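Local coordinates for Serine/threonine-protein kinase Tel1 (Chaetomium thermophilum, PDB 6SKY), which probably senses DNA damage and activates checkpoint signalling as an ATP-dependent protein kinase that phosphorylates serine or threonine followed by glutamine, at residues A[1455-1460]-A[1511-1515]; A[2154-2159]-A[2194-2200]; A[1884-1888]-A[1919-1925]; A[1942-1947]-A[1958-1962]. All coordinates share one frame; numbering follows the deposited sequence.

Interaction 1 (A[1455-1460]-A[1511-1515]); sequences TQYLIK and FHAWF
F1511 opens the contact by lying against Q1456, whose CG comes within 3.5 Å of F1511 CD2. The two side chains run past each other in opposite directions with amide and ring planes 26° apart, which suits a residue whose methylenes and flat amide can both lie along an aromatic ring. T1455 sends CG2 to F1511 CZ, 4.0 Å away; this methyl is anti to the backbone N (chi1 -49° for OG1), leaving OG1 beside that nitrogen to bond A1451 O within its own helix. One turn on, W1514 points the CH2 corner of its indole at I1459, with CG2 of I1459 3.7 Å from CH2 of W1514 and near the ring plane, so the isoleucine meets the edge of the indole. F1515 instead receives I1459 over one face, CD1 lying 4.0 Å from CE1 of F1515. A beta-branched residue serves well here, because its two arms reach different aromatic rings. The helix axes are 11.8 Å apart and only 9° from parallel; from helix 1470-1487, Y1476 touches T1455 and I1459 while L1484 touches F1511. Near-parallel helices with an intervening helix packed against both are characteristic of an alpha-solenoid.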
# COMPACT_ATOMS: atom_id res chain seq x y z
N THR A 1455 -32.99 71.05 26.45
CA THR A 1455 -32.67 70.21 25.30
C THR A 1455 -33.44 70.65 24.07
O THR A 1455 -32.88 70.72 22.97
CB THR A 1455 -32.99 68.75 25.63
OG1 THR A 1455 -32.40 68.41 26.88
CG2 THR A 1455 -32.43 67.85 24.56
N GLN A 1456 -34.74 70.93 24.22
CA GLN A 1456 -35.51 71.48 23.12
C GLN A 1456 -34.87 72.75 22.59
O GLN A 1456 -34.69 72.91 21.38
CB GLN A 1456 -36.94 71.78 23.56
CG GLN A 1456 -37.80 70.57 23.83
CD GLN A 1456 -39.26 70.87 23.61
OE1 GLN A 1456 -39.62 71.64 22.72
NE2 GLN A 1456 -40.13 70.25 24.40
N TYR A 1457 -34.50 73.66 23.49
CA TYR A 1457 -33.92 74.93 23.05
C TYR A 1457 -32.63 74.71 22.29
O TYR A 1457 -32.41 75.32 21.25
CB TYR A 1457 -33.69 75.85 24.25
CG TYR A 1457 -32.98 77.13 23.86
CD1 TYR A 1457 -33.68 78.18 23.28
CD2 TYR A 1457 -31.62 77.28 24.06
CE1 TYR A 1457 -33.04 79.34 22.91
CE2 TYR A 1457 -30.98 78.44 23.70
CZ TYR A 1457 -31.69 79.47 23.12
OH TYR A 1457 -31.03 80.62 22.77
N LEU A 1458 -31.75 73.84 22.81
CA LEU A 1458 -30.46 73.63 22.18
C LEU A 1458 -30.61 72.97 20.81
O LEU A 1458 -29.99 73.40 19.84
CB LEU A 1458 -29.57 72.79 23.08
CG LEU A 1458 -29.08 73.50 24.34
CD1 LEU A 1458 -28.42 72.53 25.28
CD2 LEU A 1458 -28.12 74.60 23.95
N ILE A 1459 -31.44 71.93 20.72
CA ILE A 1459 -31.63 71.28 19.42
C ILE A 1459 -32.25 72.24 18.43
O ILE A 1459 -31.91 72.24 17.24
CB ILE A 1459 -32.48 70.00 19.57
CG1 ILE A 1459 -31.84 69.04 20.57
CG2 ILE A 1459 -32.61 69.31 18.23
CD1 ILE A 1459 -32.65 67.80 20.79
N LYS A 1460 -33.16 73.10 18.90
CA LYS A 1460 -33.83 74.03 18.00
C LYS A 1460 -32.88 75.11 17.51
O LYS A 1460 -32.89 75.47 16.33
CB LYS A 1460 -35.03 74.64 18.70
CG LYS A 1460 -36.19 75.00 17.79
CD LYS A 1460 -37.44 75.26 18.60
CE LYS A 1460 -38.66 75.36 17.71
NZ LYS A 1460 -39.91 75.57 18.49
N PHE A 1511 -42.14 65.93 23.86
CA PHE A 1511 -40.78 66.09 23.37
C PHE A 1511 -40.40 64.95 22.44
O PHE A 1511 -39.73 65.18 21.42
CB PHE A 1511 -39.79 66.16 24.53
CG PHE A 1511 -38.36 66.11 24.08
CD1 PHE A 1511 -37.57 65.02 24.36
CD2 PHE A 1511 -37.83 67.15 23.34
CE1 PHE A 1511 -36.27 64.98 23.93
CE2 PHE A 1511 -36.53 67.10 22.91
CZ PHE A 1511 -35.75 66.02 23.20
N HIS A 1512 -40.79 63.73 22.77
CA HIS A 1512 -40.52 62.58 21.92
C HIS A 1512 -41.14 62.78 20.54
O HIS A 1512 -40.49 62.53 19.51
CB HIS A 1512 -41.05 61.32 22.60
CG HIS A 1512 -40.81 60.05 21.83
ND1 HIS A 1512 -40.16 58.97 22.38
CD2 HIS A 1512 -41.17 59.68 20.58
CE1 HIS A 1512 -40.11 58.00 21.49
NE2 HIS A 1512 -40.72 58.40 20.39
N ALA A 1513 -42.39 63.24 20.50
CA ALA A 1513 -43.05 63.47 19.21
C ALA A 1513 -42.36 64.58 18.43
O ALA A 1513 -42.11 64.43 17.22
CB ALA A 1513 -44.52 63.81 19.44
N TRP A 1514 -42.04 65.69 19.09
CA TRP A 1514 -41.35 66.78 18.40
C TRP A 1514 -40.00 66.33 17.86
O TRP A 1514 -39.63 66.67 16.73
CB TRP A 1514 -41.16 67.97 19.34
CG TRP A 1514 -40.28 69.02 18.75
CD1 TRP A 1514 -40.65 70.04 17.94
CD2 TRP A 1514 -38.86 69.14 18.91
NE1 TRP A 1514 -39.56 70.79 17.58
CE2 TRP A 1514 -38.45 70.26 18.17
CE3 TRP A 1514 -37.90 68.40 19.61
CZ2 TRP A 1514 -37.12 70.66 18.10
CZ3 TRP A 1514 -36.58 68.80 19.54
CH2 TRP A 1514 -36.20 69.92 18.80
N PHE A 1515 -39.26 65.57 18.66
CA PHE A 1515 -37.93 65.13 18.25
C PHE A 1515 -38.01 64.16 17.08
O PHE A 1515 -37.20 64.24 16.15
CB PHE A 1515 -37.22 64.48 19.44
CG PHE A 1515 -35.74 64.33 19.25
CD1 PHE A 1515 -35.07 65.09 18.32
CD2 PHE A 1515 -35.03 63.41 19.99
CE1 PHE A 1515 -33.71 64.95 18.14
CE2 PHE A 1515 -33.67 63.27 19.82
CZ PHE A 1515 -33.02 64.04 18.89

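Interaction 2 (A[2154-2159]-A[2194-2200]); sequences SADARL and SCESLGL
R2158 carries the polar part of the contact: its NH1 donates a hydrogen bond to S2194 OG, at 2.5 Å with an N-H...O angle of 141°. The hydroxyl lies practically in the guanidinium plane, and it also makes a weak bond to L2191 O. S2142 OG bonds the other terminal nitrogen, NH2, so two serines fix the rotation of the guanidinium group. Bends at chi2 (62°) and chi3 lead the arginine chain past C2195, whose SG sits 3.5 Å from R2158 CG and at the guanidinium edge. The rest is apolar. L2198 places CD1 4.0 Å from R2158 CG and CD2 3.9 Å from S2154 CB, crossing the arginine at about a right angle. L2200 slips CD1 to within 3.8 Å of R2158 CB, while its CD2 faces the methyl of A2155 and CD1 of L2159; a small alanine lets the leucine approach the helix closely. Between the two leucines, G2199 takes positive phi (89°), where a side chain would press on the carbonyl O of L2198, and L2200 N bonds C2195 O at 3.0 Å. That 6→1 bond with glycine at C' is the signature of a Schellman motif, here ending a short helix beside the start of helix 2154-2174 in the FAT domain.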
# COMPACT_ATOMS: atom_id res chain seq x y z
N SER A 2154 -43.74 8.60 8.57
CA SER A 2154 -42.44 7.99 8.83
C SER A 2154 -41.69 7.66 7.55
O SER A 2154 -40.46 7.58 7.58
CB SER A 2154 -42.61 6.72 9.66
OG SER A 2154 -41.35 6.23 10.06
N ALA A 2155 -42.40 7.47 6.44
CA ALA A 2155 -41.72 7.25 5.16
C ALA A 2155 -40.93 8.49 4.75
O ALA A 2155 -39.82 8.37 4.22
CB ALA A 2155 -42.74 6.87 4.09
N ASP A 2156 -41.48 9.68 4.99
CA ASP A 2156 -40.77 10.91 4.67
C ASP A 2156 -39.50 11.05 5.50
O ASP A 2156 -38.43 11.39 4.98
CB ASP A 2156 -41.68 12.11 4.90
CG ASP A 2156 -42.85 12.14 3.95
OD1 ASP A 2156 -42.71 11.63 2.82
OD2 ASP A 2156 -43.91 12.68 4.32
N ALA A 2157 -39.61 10.82 6.81
CA ALA A 2157 -38.45 10.92 7.68
C ALA A 2157 -37.39 9.90 7.31
O ALA A 2157 -36.19 10.21 7.29
CB ALA A 2157 -38.87 10.76 9.13
N ARG A 2158 -37.81 8.68 6.98
CA ARG A 2158 -36.86 7.65 6.58
C ARG A 2158 -36.16 8.02 5.28
O ARG A 2158 -34.94 7.87 5.15
CB ARG A 2158 -37.57 6.32 6.44
CG ARG A 2158 -36.67 5.15 6.56
CD ARG A 2158 -36.04 5.14 7.92
NE ARG A 2158 -35.86 3.79 8.40
CZ ARG A 2158 -35.70 3.48 9.67
NH1 ARG A 2158 -35.55 2.21 10.02
NH2 ARG A 2158 -35.70 4.43 10.59
N LEU A 2159 -36.92 8.51 4.31
CA LEU A 2159 -36.34 8.88 3.03
C LEU A 2159 -35.33 10.01 3.19
O LEU A 2159 -34.27 10.00 2.56
CB LEU A 2159 -37.44 9.27 2.06
CG LEU A 2159 -37.05 9.32 0.60
CD1 LEU A 2159 -36.39 8.03 0.23
CD2 LEU A 2159 -38.28 9.54 -0.22
N SER A 2194 -36.37 -2.32 7.56
CA SER A 2194 -37.34 -1.36 8.07
C SER A 2194 -37.67 -0.26 7.08
O SER A 2194 -38.38 0.68 7.45
CB SER A 2194 -36.82 -0.75 9.37
OG SER A 2194 -35.54 -0.19 9.18
N CYS A 2195 -37.17 -0.34 5.85
CA CYS A 2195 -37.60 0.55 4.79
C CYS A 2195 -38.59 -0.10 3.84
O CYS A 2195 -39.38 0.61 3.22
CB CYS A 2195 -36.40 1.04 3.98
SG CYS A 2195 -35.45 2.37 4.73
N GLU A 2196 -38.55 -1.42 3.72
CA GLU A 2196 -39.48 -2.13 2.86
C GLU A 2196 -40.84 -2.32 3.51
O GLU A 2196 -41.81 -2.63 2.81
CB GLU A 2196 -38.91 -3.49 2.48
CG GLU A 2196 -37.60 -3.41 1.72
CD GLU A 2196 -36.88 -4.74 1.61
OE1 GLU A 2196 -37.23 -5.67 2.37
OE2 GLU A 2196 -35.96 -4.85 0.78
N SER A 2197 -40.94 -2.13 4.82
CA SER A 2197 -42.21 -2.18 5.51
C SER A 2197 -42.91 -0.83 5.54
O SER A 2197 -44.12 -0.78 5.79
CB SER A 2197 -42.02 -2.69 6.94
OG SER A 2197 -41.20 -1.82 7.68
N LEU A 2198 -42.18 0.25 5.32
CA LEU A 2198 -42.76 1.58 5.18
C LEU A 2198 -43.19 1.88 3.75
O LEU A 2198 -43.77 2.94 3.50
CB LEU A 2198 -41.78 2.65 5.65
CG LEU A 2198 -41.45 2.67 7.13
CD1 LEU A 2198 -40.18 3.45 7.38
CD2 LEU A 2198 -42.59 3.29 7.88
N GLY A 2199 -42.91 0.99 2.81
CA GLY A 2199 -43.28 1.20 1.43
C GLY A 2199 -42.26 1.94 0.60
O GLY A 2199 -42.63 2.63 -0.35
N LEU A 2200 -40.98 1.81 0.93
CA LEU A 2200 -39.91 2.50 0.23
C LEU A 2200 -39.09 1.52 -0.58
O LEU A 2200 -38.84 0.39 -0.15
CB LEU A 2200 -39.00 3.24 1.21
CG LEU A 2200 -39.60 4.38 2.01
CD1 LEU A 2200 -38.63 4.82 3.06
CD2 LEU A 2200 -39.92 5.52 1.10

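Interaction 3 (A[1884-1888]-A[1919-1925])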
# COMPACT_ATOMS: atom_id res chain seq x y z
N TYR A 1884 0.99 31.39 20.41
CA TYR A 1884 1.98 30.52 19.81
C TYR A 1884 2.67 31.11 18.60
O TYR A 1884 3.84 30.80 18.36
CB TYR A 1884 1.34 29.19 19.45
CG TYR A 1884 0.86 28.45 20.67
CD1 TYR A 1884 1.76 28.01 21.61
CD2 TYR A 1884 -0.47 28.21 20.88
CE1 TYR A 1884 1.34 27.34 22.72
CE2 TYR A 1884 -0.90 27.55 21.99
CZ TYR A 1884 0.01 27.11 22.91
OH TYR A 1884 -0.42 26.45 24.03
N LYS A 1885 2.02 31.98 17.84
CA LYS A 1885 2.71 32.66 16.75
C LYS A 1885 3.68 33.70 17.29
O LYS A 1885 4.79 33.86 16.77
CB LYS A 1885 1.71 33.28 15.80
CG LYS A 1885 0.89 32.27 15.06
CD LYS A 1885 -0.32 32.90 14.45
CE LYS A 1885 -0.95 32.00 13.43
NZ LYS A 1885 -1.11 30.64 13.96
N VAL A 1886 3.28 34.42 18.34
CA VAL A 1886 4.19 35.32 19.02
C VAL A 1886 5.37 34.55 19.60
O VAL A 1886 6.52 35.00 19.53
CB VAL A 1886 3.43 36.10 20.11
CG1 VAL A 1886 4.33 37.07 20.78
CG2 VAL A 1886 2.26 36.82 19.51
N ALA A 1887 5.11 33.37 20.15
CA ALA A 1887 6.17 32.55 20.71
C ALA A 1887 7.13 32.09 19.63
O ALA A 1887 8.35 32.04 19.85
CB ALA A 1887 5.58 31.36 21.44
N LEU A 1888 6.62 31.74 18.45
CA LEU A 1888 7.49 31.33 17.36
C LEU A 1888 8.35 32.49 16.87
O LEU A 1888 9.54 32.31 16.59
CB LEU A 1888 6.65 30.76 16.22
CG LEU A 1888 7.39 30.24 15.00
CD1 LEU A 1888 8.39 29.19 15.39
CD2 LEU A 1888 6.41 29.66 14.05
N GLU A 1919 6.63 22.48 22.26
CA GLU A 1919 5.33 22.96 22.71
C GLU A 1919 4.75 23.99 21.77
O GLU A 1919 3.53 24.09 21.64
CB GLU A 1919 5.45 23.54 24.12
CG GLU A 1919 4.12 23.77 24.78
CD GLU A 1919 4.26 24.30 26.19
OE1 GLU A 1919 5.41 24.41 26.67
OE2 GLU A 1919 3.22 24.61 26.82
N ILE A 1920 5.60 24.77 21.10
CA ILE A 1920 5.11 25.70 20.10
C ILE A 1920 4.53 24.95 18.91
O ILE A 1920 3.41 25.20 18.48
CB ILE A 1920 6.22 26.67 19.65
CG1 ILE A 1920 6.62 27.59 20.79
CG2 ILE A 1920 5.77 27.48 18.48
CD1 ILE A 1920 7.86 28.35 20.51
N PHE A 1921 5.30 24.01 18.36
CA PHE A 1921 4.88 23.35 17.12
C PHE A 1921 3.77 22.34 17.32
O PHE A 1921 3.08 22.02 16.35
CB PHE A 1921 6.08 22.68 16.46
CG PHE A 1921 6.92 23.63 15.68
CD1 PHE A 1921 6.35 24.66 14.98
CD2 PHE A 1921 8.29 23.50 15.66
CE1 PHE A 1921 7.12 25.53 14.28
CE2 PHE A 1921 9.06 24.38 14.96
CZ PHE A 1921 8.48 25.39 14.27
N GLU A 1922 3.58 21.82 18.53
CA GLU A 1922 2.42 20.96 18.75
C GLU A 1922 1.12 21.74 18.68
O GLU A 1922 0.07 21.16 18.37
CB GLU A 1922 2.53 20.28 20.11
CG GLU A 1922 3.47 19.11 20.15
CD GLU A 1922 3.77 18.67 21.56
OE1 GLU A 1922 3.25 19.31 22.50
OE2 GLU A 1922 4.52 17.70 21.74
N ASN A 1923 1.15 23.03 18.97
CA ASN A 1923 -0.06 23.81 19.15
C ASN A 1923 -0.29 24.87 18.08
O ASN A 1923 -1.42 25.31 17.92
CB ASN A 1923 -0.04 24.50 20.51
CG ASN A 1923 0.13 23.53 21.64
OD1 ASN A 1923 -0.81 22.85 22.02
ND2 ASN A 1923 1.32 23.47 22.19
N ILE A 1924 0.75 25.29 17.37
CA ILE A 1924 0.54 26.27 16.32
C ILE A 1924 -0.33 25.65 15.23
O ILE A 1924 -0.40 24.43 15.06
CB ILE A 1924 1.88 26.77 15.75
CG1 ILE A 1924 1.76 28.22 15.32
CG2 ILE A 1924 2.32 25.94 14.58
CD1 ILE A 1924 3.06 28.86 15.09
N ASP A 1925 -1.01 26.52 14.48
CA ASP A 1925 -2.07 26.10 13.57
C ASP A 1925 -1.53 26.02 12.15
O ASP A 1925 -1.79 26.88 11.30
CB ASP A 1925 -3.25 27.05 13.68
CG ASP A 1925 -4.45 26.57 12.91
OD1 ASP A 1925 -4.44 25.40 12.47
OD2 ASP A 1925 -5.40 27.35 12.73
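Y1884 lays its ring against N1923 where two helices of the FAT domain, part of the alpha-solenoid, run roughly antiparallel, their axes 9.6 Å apart and 139° between their directions. The CB of N1923 stands over the middle of the Y1884 ring, 3.5 Å from its centroid, in a CH-pi contact; ring and amide planes lie 16° apart, so the asparagine is spread almost flat over the phenol. An aromatic side chain suits this place because it offers a broad face to the CB of N1923. The carbonyl O of Y1884, already bonded by L1888 N within its own helix, is flanked by two methyls, I1920 CG2 and I1924 CD1. K1885 follows with an extended chain that bends only at chi4, bringing NZ 4.0 Å from I1924 CG1. Its ammonium is 5.5 Å from D1925 OD2, too far for a salt bridge, though the opposite charges may still attract weakly; D1925 itself pairs with R2123. A1887 is small enough to let I1920 settle against it, CB to CD1 3.9 Å. Helix 2732-2755, within the kinase family region, covers this side through F2736, which touches K1885, L1888 and I1924, so the contact also joins FAT and kinase parts. L1888 completes the turn: the CG, anti to its backbone N (chi1 -178°), projects two methyls between hydrophobic partners, CD1 against the F1921 ring, 4.0 Å from CZ, and CD2 against CD1 of I1924 at 3.6 Å.

Interaction 4 (A[1942-1947]-A[1958-1962]); sequences VLARLE and FRGAQ
L1943 drives its branched end between F1958 and R1959 and has more surface buried here than any other residue of the contact. With CG anti to the backbone N (chi1 -176°), the side chain reaches straight across: CD1 touches F1958 CB at 3.6 Å, while CD2 sits over one face of the R1959 guanidinium, 3.4 Å from NE. Leucine fits because its two methyls can serve a benzyl group and a flat cation at once, and CD2 also meets Q1962 CG. F1958 slides past L1943 in the opposite direction, and its ring is met obliquely by L1946, whose CD1 lies 4.0 Å from CD1 of F1958, and more loosely by V1942. The second subunit approaches the same phenylalanine: H2217 of that chain brings its ring against it and L2182 of that chain packs on it. R1959, bent at chi2 (-51°), presents the edge of its guanidinium to E1947, whose OE1 is 3.5 Å from NH1 in a long salt bridge, with carboxylate and guanidinium planes nearly coplanar. D1977 pairs with NH2, so the arginine is held between two acids while L1943 CD2 covers one face of the group. The two helices, joined by a short turn and inclined at 132°, form an alpha-alpha hairpin of the kind that builds the FAT solenoid, here placed at the dimer interface.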
# COMPACT_ATOMS: atom_id res chain seq x y z
N VAL A 1942 7.87 7.92 17.24
CA VAL A 1942 7.04 7.64 16.08
C VAL A 1942 5.58 7.55 16.48
O VAL A 1942 4.69 8.00 15.76
CB VAL A 1942 7.52 6.36 15.38
CG1 VAL A 1942 6.63 6.03 14.21
CG2 VAL A 1942 8.93 6.53 14.92
N LEU A 1943 5.31 6.98 17.66
CA LEU A 1943 3.94 6.93 18.14
C LEU A 1943 3.40 8.32 18.44
O LEU A 1943 2.23 8.62 18.16
CB LEU A 1943 3.86 6.03 19.37
CG LEU A 1943 2.49 5.76 19.97
CD1 LEU A 1943 1.50 5.39 18.89
CD2 LEU A 1943 2.61 4.67 20.98
N ALA A 1944 4.23 9.18 19.03
CA ALA A 1944 3.83 10.55 19.29
C ALA A 1944 3.49 11.28 18.00
O ALA A 1944 2.50 12.01 17.93
CB ALA A 1944 4.93 11.29 20.05
N ARG A 1945 4.30 11.09 16.96
CA ARG A 1945 4.01 11.72 15.68
C ARG A 1945 2.75 11.15 15.05
O ARG A 1945 2.01 11.87 14.38
CB ARG A 1945 5.19 11.57 14.74
CG ARG A 1945 4.90 12.09 13.35
CD ARG A 1945 6.01 11.76 12.39
NE ARG A 1945 6.19 10.33 12.19
CZ ARG A 1945 5.37 9.57 11.47
NH1 ARG A 1945 5.62 8.28 11.34
NH2 ARG A 1945 4.30 10.10 10.89
N LEU A 1946 2.49 9.85 15.23
CA LEU A 1946 1.30 9.26 14.64
C LEU A 1946 0.04 9.68 15.37
O LEU A 1946 -1.04 9.74 14.77
CB LEU A 1946 1.40 7.74 14.63
CG LEU A 1946 2.32 7.12 13.59
CD1 LEU A 1946 2.51 5.67 13.91
CD2 LEU A 1946 1.74 7.30 12.22
N GLU A 1947 0.14 9.95 16.67
CA GLU A 1947 -1.03 10.40 17.41
C GLU A 1947 -1.28 11.89 17.21
O GLU A 1947 -2.44 12.31 17.21
CB GLU A 1947 -0.89 10.07 18.89
CG GLU A 1947 0.01 10.99 19.67
CD GLU A 1947 0.37 10.44 21.03
OE1 GLU A 1947 0.23 9.22 21.24
OE2 GLU A 1947 0.80 11.23 21.90
N PHE A 1958 0.96 0.49 17.18
CA PHE A 1958 1.99 0.86 18.15
C PHE A 1958 1.41 1.00 19.55
O PHE A 1958 2.04 0.61 20.54
CB PHE A 1958 2.67 2.15 17.72
CG PHE A 1958 3.54 2.01 16.52
CD1 PHE A 1958 2.99 1.94 15.26
CD2 PHE A 1958 4.91 1.97 16.64
CE1 PHE A 1958 3.79 1.81 14.16
CE2 PHE A 1958 5.70 1.84 15.53
CZ PHE A 1958 5.14 1.76 14.29
N ARG A 1959 0.20 1.55 19.66
CA ARG A 1959 -0.43 1.69 20.96
C ARG A 1959 -0.82 0.34 21.55
O ARG A 1959 -0.67 0.13 22.75
CB ARG A 1959 -1.65 2.58 20.87
CG ARG A 1959 -1.40 4.00 21.26
CD ARG A 1959 -0.72 4.09 22.59
NE ARG A 1959 -0.20 5.43 22.79
CZ ARG A 1959 0.54 5.80 23.83
NH1 ARG A 1959 0.97 7.05 23.92
NH2 ARG A 1959 0.85 4.92 24.76
N GLY A 1960 -1.33 -0.57 20.73
CA GLY A 1960 -1.63 -1.90 21.24
C GLY A 1960 -0.40 -2.62 21.72
O GLY A 1960 -0.43 -3.31 22.73
N ALA A 1961 0.72 -2.46 21.02
CA ALA A 1961 1.96 -3.08 21.48
C ALA A 1961 2.39 -2.50 22.82
O ALA A 1961 2.72 -3.25 23.75
CB ALA A 1961 3.05 -2.91 20.43
N GLN A 1962 2.40 -1.17 22.95
CA GLN A 1962 2.73 -0.55 24.23
C GLN A 1962 1.80 -1.02 25.33
O GLN A 1962 2.24 -1.34 26.44
CB GLN A 1962 2.66 0.97 24.10
CG GLN A 1962 3.75 1.59 23.30
CD GLN A 1962 5.06 1.60 24.04
OE1 GLN A 1962 5.11 1.34 25.24
NE2 GLN A 1962 6.14 1.88 23.32

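Overall arrangement
All four contacts involve helices, with interaction 2 meeting a helix-ending turn, and all keep clear of the nucleotide and magnesium site. In chain order they run interaction 1, 3, 4 and 2, each closing before the next opens. Interactions 3 and 4 are neighbours: helices 1916-1923 and 1939-1948 follow one another, and the contact centres are 23 Å apart with nearest atoms about 7 Å. Interaction 2, also in the FAT region, lies 44 Å from interaction 4 and 51 Å from interaction 3, centre to centre. Interaction 1 is remote, 57 to 75 Å from the others between centres. These are separate local contacts within the helical solenoid, with interaction 3 reaching the kinase region and interaction 4 the second subunit.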